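Local structure of cytoplasmic protein (Cryptococcus neoformans var. grubii serotype A, 7LPO) at residues G95-R100 against Y669-V674; P223-D228 against A369-W374; D242-L247 against S414-H419; M460-N465 against G523-M528. The protein is a family 5 glycoside hydrolase named sterylglucosidase 1, which probably hydrolyses steryl beta-glucosides to release the sterol from its sugar. All blocks are in the same frame, centred on the assembly; numbering follows the deposited sequence.

Contact 1. Residues G95-R100 against Y669-V674; sequences GYNLLR and YPVATV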
loop_
_atom_site.group_PDB
_atom_site.type_symbol
_atom_site.label_atom_id
_atom_site.label_comp_id
_atom_site.label_asym_id
_atom_site.label_seq_id
_atom_site.Cartn_x
_atom_site.Cartn_y
_atom_site.Cartn_z
ATOM N N GLY A 95 4.651 -13.726 -15.044
ATOM C CA GLY A 95 4.065 -12.762 -15.949
ATOM C C GLY A 95 4.116 -11.325 -15.482
ATOM O O GLY A 95 3.646 -10.440 -16.204
ATOM N N TYR A 96 4.681 -11.055 -14.312
ATOM C CA TYR A 96 4.685 -9.700 -13.777
ATOM C C TYR A 96 5.708 -8.827 -14.492
ATOM O O TYR A 96 6.787 -9.288 -14.868
ATOM C CB TYR A 96 4.966 -9.735 -12.281
ATOM C CG TYR A 96 3.886 -10.460 -11.504
ATOM C CD1 TYR A 96 2.558 -10.399 -11.906
ATOM C CD2 TYR A 96 4.192 -11.194 -10.369
ATOM C CE1 TYR A 96 1.571 -11.055 -11.209
ATOM C CE2 TYR A 96 3.202 -11.852 -9.664
ATOM C CZ TYR A 96 1.899 -11.784 -10.092
ATOM O OH TYR A 96 0.914 -12.445 -9.399
ATOM N N ASN A 97 5.339 -7.563 -14.712
ATOM C CA ASN A 97 6.236 -6.576 -15.301
ATOM C C ASN A 97 6.321 -5.307 -14.460
ATOM O O ASN A 97 6.828 -4.285 -14.944
ATOM C CB ASN A 97 5.787 -6.225 -16.723
ATOM C CG ASN A 97 4.327 -5.788 -16.784
ATOM O OD1 ASN A 97 3.674 -5.621 -15.752
ATOM N ND2 ASN A 97 3.811 -5.598 -17.995
ATOM N N LEU A 98 5.844 -5.343 -13.219
ATOM C CA LEU A 98 5.732 -4.152 -12.393
ATOM C C LEU A 98 6.123 -4.479 -10.963
ATOM O O LEU A 98 5.822 -5.562 -10.452
ATOM C CB LEU A 98 4.302 -3.595 -12.421
ATOM C CG LEU A 98 3.959 -2.436 -11.483
ATOM C CD1 LEU A 98 4.503 -1.141 -12.032
ATOM C CD2 LEU A 98 2.448 -2.353 -11.297
ATOM N N LEU A 99 6.800 -3.533 -10.326
ATOM C CA LEU A 99 7.168 -3.631 -8.923
ATOM C C LEU A 99 6.879 -2.287 -8.282
ATOM O O LEU A 99 7.291 -1.257 -8.818
ATOM C CB LEU A 99 8.646 -3.987 -8.739
ATOM C CG LEU A 99 9.127 -5.308 -9.326
ATOM C CD1 LEU A 99 10.644 -5.339 -9.307
ATOM C CD2 LEU A 99 8.553 -6.483 -8.575
ATOM N N ARG A 100 6.133 -2.297 -7.177
ATOM C CA ARG A 100 5.997 -1.135 -6.310
ATOM C C ARG A 100 7.072 -1.285 -5.245
ATOM O O ARG A 100 7.028 -2.223 -4.441
ATOM C CB ARG A 100 4.601 -1.062 -5.706
ATOM C CG ARG A 100 4.376 0.175 -4.846
ATOM C CD ARG A 100 2.904 0.378 -4.633
ATOM N NE ARG A 100 2.584 1.479 -3.732
ATOM C CZ ARG A 100 2.286 1.334 -2.446
ATOM N NH1 ARG A 100 2.294 0.129 -1.875
ATOM N NH2 ARG A 100 1.976 2.400 -1.725
ATOM N N TYR A 669 -3.180 -12.351 -19.135
ATOM C CA TYR A 669 -3.616 -10.972 -19.308
ATOM C C TYR A 669 -2.842 -10.354 -20.466
ATOM O O TYR A 669 -1.754 -10.830 -20.813
ATOM C CB TYR A 669 -3.415 -10.151 -18.024
ATOM C CG TYR A 669 -1.999 -9.748 -17.740
ATOM C CD1 TYR A 669 -1.102 -10.642 -17.183
ATOM C CD2 TYR A 669 -1.566 -8.454 -18.001
ATOM C CE1 TYR A 669 0.205 -10.267 -16.914
ATOM C CE2 TYR A 669 -0.276 -8.062 -17.728
ATOM C CZ TYR A 669 0.608 -8.973 -17.187
ATOM O OH TYR A 669 1.894 -8.583 -16.921
ATOM N N PRO A 670 -3.392 -9.291 -21.073
ATOM C CA PRO A 670 -2.723 -8.616 -22.197
ATOM C C PRO A 670 -1.701 -7.592 -21.726
ATOM O O PRO A 670 -2.050 -6.562 -21.143
ATOM C CB PRO A 670 -3.891 -7.956 -22.944
ATOM C CG PRO A 670 -4.890 -7.648 -21.846
ATOM C CD PRO A 670 -4.728 -8.731 -20.794
ATOM N N VAL A 671 -0.429 -7.857 -22.023
ATOM C CA VAL A 671 0.636 -6.941 -21.632
ATOM C C VAL A 671 0.589 -5.664 -22.467
ATOM O O VAL A 671 0.854 -4.565 -21.958
ATOM C CB VAL A 671 2.000 -7.645 -21.758
ATOM C CG1 VAL A 671 3.112 -6.655 -21.556
ATOM C CG2 VAL A 671 2.105 -8.793 -20.769
ATOM N N ALA A 672 0.266 -5.781 -23.754
ATOM C CA ALA A 672 0.264 -4.628 -24.644
ATOM C C ALA A 672 -0.736 -4.884 -25.753
ATOM O O ALA A 672 -0.793 -5.988 -26.303
ATOM C CB ALA A 672 1.651 -4.354 -25.230
ATOM N N THR A 673 -1.522 -3.862 -26.074
ATOM C CA THR A 673 -2.681 -4.040 -26.929
ATOM C C THR A 673 -2.757 -2.950 -27.982
ATOM O O THR A 673 -2.647 -1.760 -27.666
ATOM C CB THR A 673 -3.976 -4.033 -26.113
ATOM O OG1 THR A 673 -4.023 -5.189 -25.278
ATOM C CG2 THR A 673 -5.169 -4.025 -27.039
ATOM N N VAL A 674 -2.964 -3.366 -29.229
ATOM C CA VAL A 674 -3.323 -2.453 -30.306
ATOM C C VAL A 674 -4.817 -2.187 -30.152
ATOM O O VAL A 674 -5.647 -3.041 -30.472
ATOM C CB VAL A 674 -2.981 -3.024 -31.682
ATOM C CG1 VAL A 674 -3.554 -2.133 -32.767
ATOM C CG2 VAL A 674 -1.467 -3.182 -31.823
#
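The phenol of Tyr-669 reaches across to the backbone of Gly-95 and makes the one hydrogen bond between the segments, OH donating to Gly-95 O at 2.7 Å. The carbonyl oxygen lies at the edge of the ring, and the donor sits 23° from the carbonyl plane. Gly-95 ends the helix before it in a Schellman motif, with the positive phi that suits glycine. A side chain here would point at the Tyr-669 ring, so the bare glycine lets the phenol reach the carbonyl.

The segments join two domains. Strand 98-104 belongs to the TIM barrel of this family 5 hydrolase, whereas strand 669-673 lies in the C-terminal beta domain and pairs antiparallel with strand 35-43, the barrel neighbour of 98-104. A classic beta bulge at Val-671 and Ala-672, opposite Glu-708, turns the later strand.

The remaining contacts are van der Waals. With CG between its backbone N and carbonyl carbon (chi1 54°), Asn-97 turns its amide beside the phenol, the two planes 78° apart; OD1 is 3.6 Å from Tyr-669 OH without bonding to it and instead accepts from Arg-39 N. Asn-97 ND2 lies 3.8 Å from Val-671 CG1, the two side chains passing in opposite directions.

Contact 2. Residues P223-D228 against A369-W374; sequences PKCIID and AHHGVW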
loop_
_atom_site.group_PDB
_atom_site.type_symbol
_atom_site.label_atom_id
_atom_site.label_comp_id
_atom_site.label_asym_id
_atom_site.label_seq_id
_atom_site.Cartn_x
_atom_site.Cartn_y
_atom_site.Cartn_z
ATOM N N PRO A 223 -0.440 25.957 16.703
ATOM C CA PRO A 223 0.433 27.086 16.314
ATOM C C PRO A 223 1.589 27.349 17.271
ATOM O O PRO A 223 2.602 27.944 16.867
ATOM C CB PRO A 223 -0.533 28.280 16.273
ATOM C CG PRO A 223 -1.749 27.835 17.094
ATOM C CD PRO A 223 -1.848 26.361 16.868
ATOM N N LYS A 224 1.470 26.947 18.526
ATOM C CA LYS A 224 2.538 27.173 19.481
ATOM C C LYS A 224 3.705 26.206 19.318
ATOM O O LYS A 224 4.737 26.394 19.975
ATOM C CB LYS A 224 1.995 27.045 20.904
ATOM C CG LYS A 224 0.968 28.069 21.272
ATOM C CD LYS A 224 0.330 27.752 22.611
ATOM C CE LYS A 224 -0.982 28.508 22.756
ATOM N NZ LYS A 224 -1.376 28.671 24.173
ATOM N N CYS A 225 3.570 25.173 18.485
ATOM C CA CYS A 225 4.568 24.104 18.410
ATOM C C CYS A 225 5.654 24.505 17.417
ATOM O O CYS A 225 5.665 24.106 16.247
ATOM C CB CYS A 225 3.907 22.784 18.044
ATOM S SG CYS A 225 2.829 22.169 19.373
ATOM N N ILE A 226 6.592 25.310 17.920
ATOM C CA ILE A 226 7.693 25.861 17.140
ATOM C C ILE A 226 8.955 25.054 17.412
ATOM O O ILE A 226 9.280 24.751 18.566
ATOM C CB ILE A 226 7.914 27.350 17.480
ATOM C CG1 ILE A 226 6.713 28.189 17.042
ATOM C CG2 ILE A 226 9.209 27.852 16.847
ATOM C CD1 ILE A 226 6.316 28.005 15.602
ATOM N N ILE A 227 9.691 24.729 16.353
ATOM C CA ILE A 227 10.890 23.902 16.460
ATOM C C ILE A 227 11.839 24.317 15.341
ATOM O O ILE A 227 11.458 24.350 14.167
ATOM C CB ILE A 227 10.512 22.410 16.402
ATOM C CG1 ILE A 227 11.740 21.518 16.350
ATOM C CG2 ILE A 227 9.593 22.137 15.206
ATOM C CD1 ILE A 227 11.417 20.067 16.634
ATOM N N ASP A 228 13.070 24.682 15.700
ATOM C CA ASP A 228 14.019 25.269 14.744
ATOM C C ASP A 228 13.401 26.473 14.035
ATOM O O ASP A 228 13.601 26.699 12.838
ATOM C CB ASP A 228 14.501 24.235 13.728
ATOM C CG ASP A 228 15.659 23.408 14.247
ATOM O OD1 ASP A 228 16.138 23.694 15.362
ATOM O OD2 ASP A 228 16.081 22.458 13.550
ATOM N N ALA A 369 -4.516 20.342 25.501
ATOM C CA ALA A 369 -4.909 21.192 26.617
ATOM C C ALA A 369 -4.192 22.532 26.546
ATOM O O ALA A 369 -4.782 23.583 26.825
ATOM C CB ALA A 369 -4.601 20.496 27.945
ATOM N N HIS A 370 -2.915 22.511 26.168
ATOM C CA HIS A 370 -2.131 23.733 26.092
ATOM C C HIS A 370 -2.645 24.675 25.018
ATOM O O HIS A 370 -2.360 25.871 25.078
ATOM C CB HIS A 370 -0.667 23.389 25.827
ATOM C CG HIS A 370 0.253 24.555 25.965
ATOM N ND1 HIS A 370 0.313 25.318 27.108
ATOM C CD2 HIS A 370 1.147 25.090 25.103
ATOM C CE1 HIS A 370 1.212 26.272 26.949
ATOM N NE2 HIS A 370 1.725 26.161 25.737
ATOM N N HIS A 371 -3.381 24.163 24.036
ATOM C CA HIS A 371 -4.039 24.987 23.038
ATOM C C HIS A 371 -5.506 25.228 23.369
ATOM O O HIS A 371 -6.242 25.746 22.527
ATOM C CB HIS A 371 -3.892 24.344 21.654
ATOM C CG HIS A 371 -2.532 24.529 21.062
ATOM N ND1 HIS A 371 -1.480 23.679 21.331
ATOM C CD2 HIS A 371 -2.033 25.505 20.264
ATOM C CE1 HIS A 371 -0.398 24.110 20.705
ATOM N NE2 HIS A 371 -0.709 25.211 20.044
ATOM N N GLY A 372 -5.943 24.871 24.576
ATOM C CA GLY A 372 -7.287 25.179 25.018
ATOM C C GLY A 372 -8.356 24.194 24.602
ATOM O O GLY A 372 -9.544 24.513 24.727
ATOM N N VAL A 373 -7.982 23.009 24.115
ATOM C CA VAL A 373 -8.988 22.027 23.722
ATOM C C VAL A 373 -9.715 21.490 24.946
ATOM O O VAL A 373 -10.933 21.277 24.911
ATOM C CB VAL A 373 -8.337 20.895 22.905
ATOM C CG1 VAL A 373 -9.346 19.771 22.622
ATOM C CG2 VAL A 373 -7.770 21.454 21.608
ATOM N N TRP A 374 -8.990 21.235 26.036
ATOM C CA TRP A 374 -9.616 20.739 27.252
ATOM C C TRP A 374 -8.863 21.256 28.466
ATOM O O TRP A 374 -7.740 21.753 28.366
ATOM C CB TRP A 374 -9.692 19.207 27.267
ATOM C CG TRP A 374 -8.395 18.465 27.306
ATOM C CD1 TRP A 374 -7.442 18.426 26.331
ATOM C CD2 TRP A 374 -7.920 17.615 28.363
ATOM N NE1 TRP A 374 -6.403 17.613 26.718
ATOM C CE2 TRP A 374 -6.673 17.100 27.958
ATOM C CE3 TRP A 374 -8.431 17.236 29.606
ATOM C CZ2 TRP A 374 -5.929 16.232 28.751
ATOM C CZ3 TRP A 374 -7.687 16.379 30.396
ATOM C CH2 TRP A 374 -6.448 15.888 29.966
#
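Lys-224 and His-371 run past each other in opposite directions, the imidazole reaching the lysine's backbone N and the lysine tip reaching the carbonyl of His-370. The lysine places CG opposite its carbonyl carbon (chi1 -64°) and is extended from there on, which carries its aliphatic chain over one face of the His-371 imidazole. Lys-224 CD forms a CH-pi contact 4.1 Å from the centroid of the His-371 ring, displaced toward the rim. At the far end, Lys-224 NZ donates to His-370 O at 3.1 Å, while Lys-224 CD also touches His-370 CD2 at 3.7 Å.

Both nitrogens of His-371 are bonded: NE2 accepts from Lys-224 N at 3.2 Å, almost in the ring plane, and ND1 bonds to Ile-367 O, which together fix the rotation of the ring. Pro-223 CD packs 3.5 Å from His-371 CD2, and Cys-225 SG approaches the ring edge as a sulfur-aromatic contact. His-370, with CG opposite its backbone N (chi1 -170°), sends NE2 to Glu-360 O.

Cys-225 centres an inverse gamma turn leading into strand 226-227. Across from it, helix 367-370 stops in a Schellman motif with Gly-372 as C-prime residue, and His-371 thus bridges a turn and a helix C-terminus at the surface.

Contact 3. Residues D242-L247 against S414-H419; sequences DAVGEL and SRIRLH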
loop_
_atom_site.group_PDB
_atom_site.type_symbol
_atom_site.label_atom_id
_atom_site.label_comp_id
_atom_site.label_asym_id
_atom_site.label_seq_id
_atom_site.Cartn_x
_atom_site.Cartn_y
_atom_site.Cartn_z
ATOM N N ASP A 242 12.607 16.192 2.067
ATOM C CA ASP A 242 14.046 16.232 1.816
ATOM C C ASP A 242 14.629 14.828 1.737
ATOM O O ASP A 242 15.501 14.556 0.906
ATOM C CB ASP A 242 14.764 17.019 2.915
ATOM C CG ASP A 242 14.671 18.525 2.727
ATOM O OD1 ASP A 242 14.004 18.974 1.766
ATOM O OD2 ASP A 242 15.259 19.263 3.561
ATOM N N ALA A 243 14.190 13.927 2.616
ATOM C CA ALA A 243 14.768 12.590 2.624
ATOM C C ALA A 243 14.420 11.844 1.347
ATOM O O ALA A 243 15.301 11.267 0.700
ATOM C CB ALA A 243 14.298 11.813 3.848
ATOM N N VAL A 244 13.138 11.835 0.970
ATOM C CA VAL A 244 12.760 11.238 -0.309
ATOM C C VAL A 244 13.479 11.949 -1.444
ATOM O O VAL A 244 13.989 11.315 -2.375
ATOM C CB VAL A 244 11.231 11.270 -0.497
ATOM C CG1 VAL A 244 10.842 10.662 -1.866
ATOM C CG2 VAL A 244 10.546 10.533 0.639
ATOM N N GLY A 245 13.564 13.278 -1.366
ATOM C CA GLY A 245 14.234 14.028 -2.410
ATOM C C GLY A 245 15.692 13.650 -2.565
ATOM O O GLY A 245 16.231 13.693 -3.671
ATOM N N GLU A 246 16.346 13.264 -1.472
ATOM C CA GLU A 246 17.744 12.854 -1.556
ATOM C C GLU A 246 17.887 11.496 -2.232
ATOM O O GLU A 246 18.864 11.254 -2.951
ATOM C CB GLU A 246 18.362 12.817 -0.160
ATOM C CG GLU A 246 18.652 14.173 0.429
ATOM C CD GLU A 246 19.842 14.848 -0.218
ATOM O OE1 GLU A 246 20.818 14.152 -0.570
ATOM O OE2 GLU A 246 19.798 16.081 -0.376
ATOM N N LEU A 247 16.935 10.589 -2.008
ATOM C CA LEU A 247 16.952 9.324 -2.737
ATOM C C LEU A 247 16.769 9.571 -4.229
ATOM O O LEU A 247 17.543 9.065 -5.052
ATOM C CB LEU A 247 15.862 8.395 -2.202
ATOM C CG LEU A 247 15.645 7.068 -2.919
ATOM C CD1 LEU A 247 16.956 6.307 -2.995
ATOM C CD2 LEU A 247 14.573 6.245 -2.202
ATOM N N SER A 414 6.409 18.529 -6.441
ATOM C CA SER A 414 7.387 19.436 -7.036
ATOM C C SER A 414 8.810 18.950 -6.798
ATOM O O SER A 414 9.664 19.043 -7.686
ATOM C CB SER A 414 7.222 20.846 -6.474
ATOM O OG SER A 414 5.948 21.356 -6.788
ATOM N N ARG A 415 9.091 18.444 -5.597
ATOM C CA ARG A 415 10.435 17.955 -5.319
ATOM C C ARG A 415 10.761 16.745 -6.177
ATOM O O ARG A 415 11.881 16.625 -6.685
ATOM C CB ARG A 415 10.597 17.600 -3.836
ATOM C CG ARG A 415 12.015 17.127 -3.482
ATOM C CD ARG A 415 13.035 18.264 -3.649
ATOM N NE ARG A 415 12.534 19.445 -2.952
ATOM C CZ ARG A 415 12.729 19.685 -1.658
ATOM N NH1 ARG A 415 13.457 18.843 -0.929
ATOM N NH2 ARG A 415 12.204 20.770 -1.102
ATOM N N ILE A 416 9.803 15.834 -6.341
ATOM C CA ILE A 416 10.039 14.651 -7.170
ATOM C C ILE A 416 10.446 15.067 -8.577
ATOM O O ILE A 416 11.413 14.545 -9.140
ATOM C CB ILE A 416 8.792 13.747 -7.197
ATOM C CG1 ILE A 416 8.561 13.110 -5.823
ATOM C CG2 ILE A 416 8.909 12.717 -8.324
ATOM C CD1 ILE A 416 9.618 12.140 -5.371
ATOM N N ARG A 417 9.716 16.022 -9.162
ATOM C CA ARG A 417 9.982 16.427 -10.539
ATOM C C ARG A 417 11.311 17.166 -10.661
ATOM O O ARG A 417 11.931 17.153 -11.730
ATOM C CB ARG A 417 8.841 17.303 -11.059
ATOM C CG ARG A 417 7.574 16.529 -11.473
ATOM C CD ARG A 417 7.547 16.193 -12.970
ATOM N NE ARG A 417 6.469 15.255 -13.284
ATOM C CZ ARG A 417 5.192 15.593 -13.403
ATOM N NH1 ARG A 417 4.816 16.853 -13.261
ATOM N NH2 ARG A 417 4.285 14.669 -13.674
ATOM N N LEU A 418 11.771 17.800 -9.581
ATOM C CA LEU A 418 13.059 18.477 -9.620
ATOM C C LEU A 418 14.169 17.498 -9.964
ATOM O O LEU A 418 15.076 17.821 -10.732
ATOM C CB LEU A 418 13.331 19.144 -8.273
ATOM C CG LEU A 418 14.584 20.004 -8.166
ATOM C CD1 LEU A 418 14.534 21.142 -9.183
ATOM C CD2 LEU A 418 14.732 20.541 -6.753
ATOM N N HIS A 419 14.108 16.289 -9.410
ATOM C CA HIS A 419 15.138 15.284 -9.626
ATOM C C HIS A 419 14.758 14.257 -10.684
ATOM O O HIS A 419 15.641 13.580 -11.216
ATOM C CB HIS A 419 15.445 14.566 -8.304
ATOM C CG HIS A 419 15.826 15.496 -7.198
ATOM N ND1 HIS A 419 16.895 16.359 -7.294
ATOM C CD2 HIS A 419 15.271 15.716 -5.983
ATOM C CE1 HIS A 419 16.987 17.066 -6.182
ATOM N NE2 HIS A 419 16.014 16.694 -5.370
HETATM O O HOH W 1 11.767 20.564 1.763
#
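Arg-415 and Asp-242 form a salt bridge between two nearly parallel helix segments, whose axes approach to 9.3 Å, crossing at -19°. The arginine CB leaves its helix toward the other one, with CG opposite the backbone N (chi1 -178°). Arg-415 CG rests 4.0 Å from Gly-245 CA, where the absence of a side chain lets the arginine chain lie against the helix backbone; the alpha carbons of these two residues are 6.2 Å apart. The chain then makes two successive bends, about the CB-CG and CG-CD bonds, which swing the guanidinium back toward Asp-242. There CZ presents its NH1 edge to the carboxylate. Arg-415 NH1 donates to Asp-242 OD1 at 2.8 Å in a nearly straight bond lying in the guanidinium plane, but it meets the oxygen on the anti side and somewhat out of the carboxylate plane. NH2, at the tip, donates to a water that in turn donates to Asp-242 OD1 at 2.7 Å, so that this oxygen is held twice and the water closes a ring with the ion pair.

Further along, His-419 brings its ring up to Gly-245 O at an oblique angle, with His-419 CD2 3.2 Å from Gly-245 O and no hydrogen bond from NE2. On the inward side Val-244 CG1 meets Ile-416 CD1 at 4.0 Å. Both of these residues also touch Trp-266 of strand 263-267, so helices 232-254 and 400-419 pack side by side on the outside of the barrel, with the salt bridge on the side away from that strand and Tyr-116 of a loop next to Asp-242.

Contact 4. Residues M460-N465 against G523-M528; sequences MTKHWN and GIPYDM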
loop_
_atom_site.group_PDB
_atom_site.type_symbol
_atom_site.label_atom_id
_atom_site.label_comp_id
_atom_site.label_asym_id
_atom_site.label_seq_id
_atom_site.Cartn_x
_atom_site.Cartn_y
_atom_site.Cartn_z
ATOM N N MET A 460 -9.888 -8.725 7.578
ATOM C CA MET A 460 -10.023 -8.582 9.025
ATOM C C MET A 460 -10.383 -9.894 9.712
ATOM O O MET A 460 -9.934 -10.148 10.836
ATOM C CB MET A 460 -11.073 -7.524 9.358
ATOM C CG MET A 460 -10.851 -6.192 8.664
ATOM S SD MET A 460 -9.288 -5.375 9.122
ATOM C CE MET A 460 -9.537 -5.142 10.859
ATOM N N THR A 461 -11.208 -10.725 9.082
ATOM C CA THR A 461 -11.642 -11.970 9.706
ATOM C C THR A 461 -10.711 -13.129 9.399
ATOM O O THR A 461 -10.868 -14.202 10.004
ATOM C CB THR A 461 -13.056 -12.333 9.248
ATOM O OG1 THR A 461 -13.044 -12.609 7.842
ATOM C CG2 THR A 461 -14.020 -11.190 9.532
ATOM N N LYS A 462 -9.745 -12.940 8.490
ATOM C CA LYS A 462 -8.850 -14.005 8.029
ATOM C C LYS A 462 -9.647 -15.300 7.735
ATOM O O LYS A 462 -9.283 -16.388 8.143
ATOM C CB LYS A 462 -7.729 -14.243 9.053
ATOM C CG LYS A 462 -6.942 -12.949 9.297
ATOM C CD LYS A 462 -5.771 -13.141 10.219
ATOM C CE LYS A 462 -4.799 -11.966 10.088
ATOM N NZ LYS A 462 -3.710 -12.062 11.080
ATOM N N HIS A 463 -10.733 -15.107 6.993
ATOM C CA HIS A 463 -11.623 -16.192 6.595
ATOM C C HIS A 463 -12.241 -15.797 5.262
ATOM O O HIS A 463 -12.616 -14.637 5.062
ATOM C CB HIS A 463 -12.707 -16.430 7.656
ATOM C CG HIS A 463 -13.506 -17.676 7.439
ATOM N ND1 HIS A 463 -13.242 -18.854 8.103
ATOM C CD2 HIS A 463 -14.571 -17.923 6.640
ATOM C CE1 HIS A 463 -14.102 -19.778 7.711
ATOM N NE2 HIS A 463 -14.921 -19.239 6.826
ATOM N N TRP A 464 -12.332 -16.754 4.349
ATOM C CA TRP A 464 -13.086 -16.556 3.115
ATOM C C TRP A 464 -14.530 -16.897 3.446
ATOM O O TRP A 464 -14.886 -18.070 3.571
ATOM C CB TRP A 464 -12.566 -17.427 1.986
ATOM C CG TRP A 464 -13.381 -17.282 0.743
ATOM C CD1 TRP A 464 -14.055 -18.269 0.093
ATOM C CD2 TRP A 464 -13.631 -16.074 0.005
ATOM N NE1 TRP A 464 -14.698 -17.760 -1.013
ATOM C CE2 TRP A 464 -14.455 -16.416 -1.090
ATOM C CE3 TRP A 464 -13.238 -14.741 0.165
ATOM C CZ2 TRP A 464 -14.884 -15.480 -2.026
ATOM C CZ3 TRP A 464 -13.663 -13.806 -0.766
ATOM C CH2 TRP A 464 -14.481 -14.179 -1.846
ATOM N N ASN A 465 -15.363 -15.873 3.618
ATOM C CA ASN A 465 -16.741 -16.066 4.043
ATOM C C ASN A 465 -17.663 -16.388 2.877
ATOM O O ASN A 465 -17.418 -15.987 1.738
ATOM C CB ASN A 465 -17.237 -14.811 4.748
ATOM C CG ASN A 465 -16.419 -14.491 5.972
ATOM O OD1 ASN A 465 -15.574 -13.583 5.979
ATOM N ND2 ASN A 465 -16.650 -15.253 7.020
ATOM N N GLY A 523 -4.709 -7.550 -2.020
ATOM C CA GLY A 523 -4.255 -8.860 -1.574
ATOM C C GLY A 523 -5.190 -9.480 -0.559
ATOM O O GLY A 523 -6.221 -8.908 -0.200
ATOM N N ILE A 524 -4.803 -10.668 -0.096
ATOM C CA ILE A 524 -5.607 -11.452 0.847
ATOM C C ILE A 524 -4.691 -12.103 1.871
ATOM O O ILE A 524 -3.491 -12.289 1.630
ATOM C CB ILE A 524 -6.446 -12.543 0.145
ATOM C CG1 ILE A 524 -5.542 -13.490 -0.649
ATOM C CG2 ILE A 524 -7.477 -11.925 -0.801
ATOM C CD1 ILE A 524 -5.256 -14.822 0.021
ATOM N N PRO A 525 -5.243 -12.476 3.030
ATOM C CA PRO A 525 -4.438 -13.160 4.058
ATOM C C PRO A 525 -4.352 -14.665 3.830
ATOM O O PRO A 525 -5.356 -15.335 3.574
ATOM C CB PRO A 525 -5.184 -12.848 5.357
ATOM C CG PRO A 525 -6.645 -12.744 4.905
ATOM C CD PRO A 525 -6.591 -12.116 3.516
ATOM N N TYR A 526 -3.142 -15.199 3.960
ATOM C CA TYR A 526 -2.909 -16.623 3.780
ATOM C C TYR A 526 -3.004 -17.411 5.079
ATOM O O TYR A 526 -3.176 -18.636 5.033
ATOM C CB TYR A 526 -1.535 -16.849 3.135
ATOM C CG TYR A 526 -1.546 -16.615 1.642
ATOM C CD1 TYR A 526 -1.907 -17.622 0.769
ATOM C CD2 TYR A 526 -1.221 -15.378 1.107
ATOM C CE1 TYR A 526 -1.936 -17.412 -0.601
ATOM C CE2 TYR A 526 -1.252 -15.160 -0.269
ATOM C CZ TYR A 526 -1.609 -16.188 -1.106
ATOM O OH TYR A 526 -1.614 -16.004 -2.456
ATOM N N ASP A 527 -2.916 -16.741 6.229
ATOM C CA ASP A 527 -3.027 -17.409 7.525
ATOM C C ASP A 527 -4.476 -17.606 7.953
ATOM O O ASP A 527 -4.810 -17.449 9.131
ATOM C CB ASP A 527 -2.248 -16.634 8.588
ATOM C CG ASP A 527 -2.667 -15.169 8.695
ATOM O OD1 ASP A 527 -3.109 -14.580 7.684
ATOM O OD2 ASP A 527 -2.523 -14.591 9.797
ATOM N N MET A 528 -5.341 -17.971 7.011
ATOM C CA MET A 528 -6.751 -18.174 7.306
ATOM C C MET A 528 -6.970 -19.409 8.162
ATOM O O MET A 528 -6.177 -20.350 8.142
ATOM C CB MET A 528 -7.546 -18.361 6.027
ATOM C CG MET A 528 -7.478 -17.230 5.076
ATOM S SD MET A 528 -8.458 -17.650 3.644
ATOM C CE MET A 528 -8.568 -16.033 2.867
#
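Lys-462 NZ is held by two groups: it donates to Asp-527 OD2 at 3.1 Å in a salt bridge across the contact, and it also bonds to Gly-587 O. The carboxylate oxygen uses its syn lone pair. Asp-527 has CG between its backbone N and carbonyl carbon (chi1 55°), a placement that brings the carboxylate up to the lysine, and the extended lysine chain lies against it as well, with Lys-462 CD 3.6 Å from Asp-527 OD2. Having a second partner for the ammonium probably steadies the ion pair.

Lys-462 is the first residue past helix 456-461, where its positive phi (45°) turns the chain out of the helix. The other segment is the loop that follows strand 518-522 of the barrel and leads to helix 528-531, so the contact ties a helix end to a loop at the end of a barrel strand.

Backbone and apolar contacts complete it. Lys-462 O receives a CA-H...O contact from Met-528 CA at 3.2 Å, and the alpha carbons of these two residues are 4.7 Å apart. Pro-525 CG packs 4.0 Å from Lys-462 CA. The extended Met-528 side chain runs on past the lysine carbonyl to the next residues, its SD 4.0 Å from Trp-464 N and its CE 4.3 Å from Trp-464 CB. The indole itself leads away from the loop, with NE1 bonded to Glu-490.

Contact 1 is the buried one, contact 2 lies at the surface, and contacts 3 and 4 are partly buried. Three of them involve the barrel: contact 1 joins it to the C-terminal domain, contact 3 pairs two helices packed on its outside, and contact 4 fastens a loop after one of its strands. Contacts 2 and 3 draw on the same region, since strand 226-227 closely precedes helix 232-254, and their segments alternate along the chain, with centres about 30 Å apart. The chemistry differs: a neutral phenol-to-carbonyl bond in contact 1, an imidazole and a lysine bonded to backbone groups, with a CH-pi contact, in contact 2, and salt bridges in contacts 3 and 4, water-linked in contact 3.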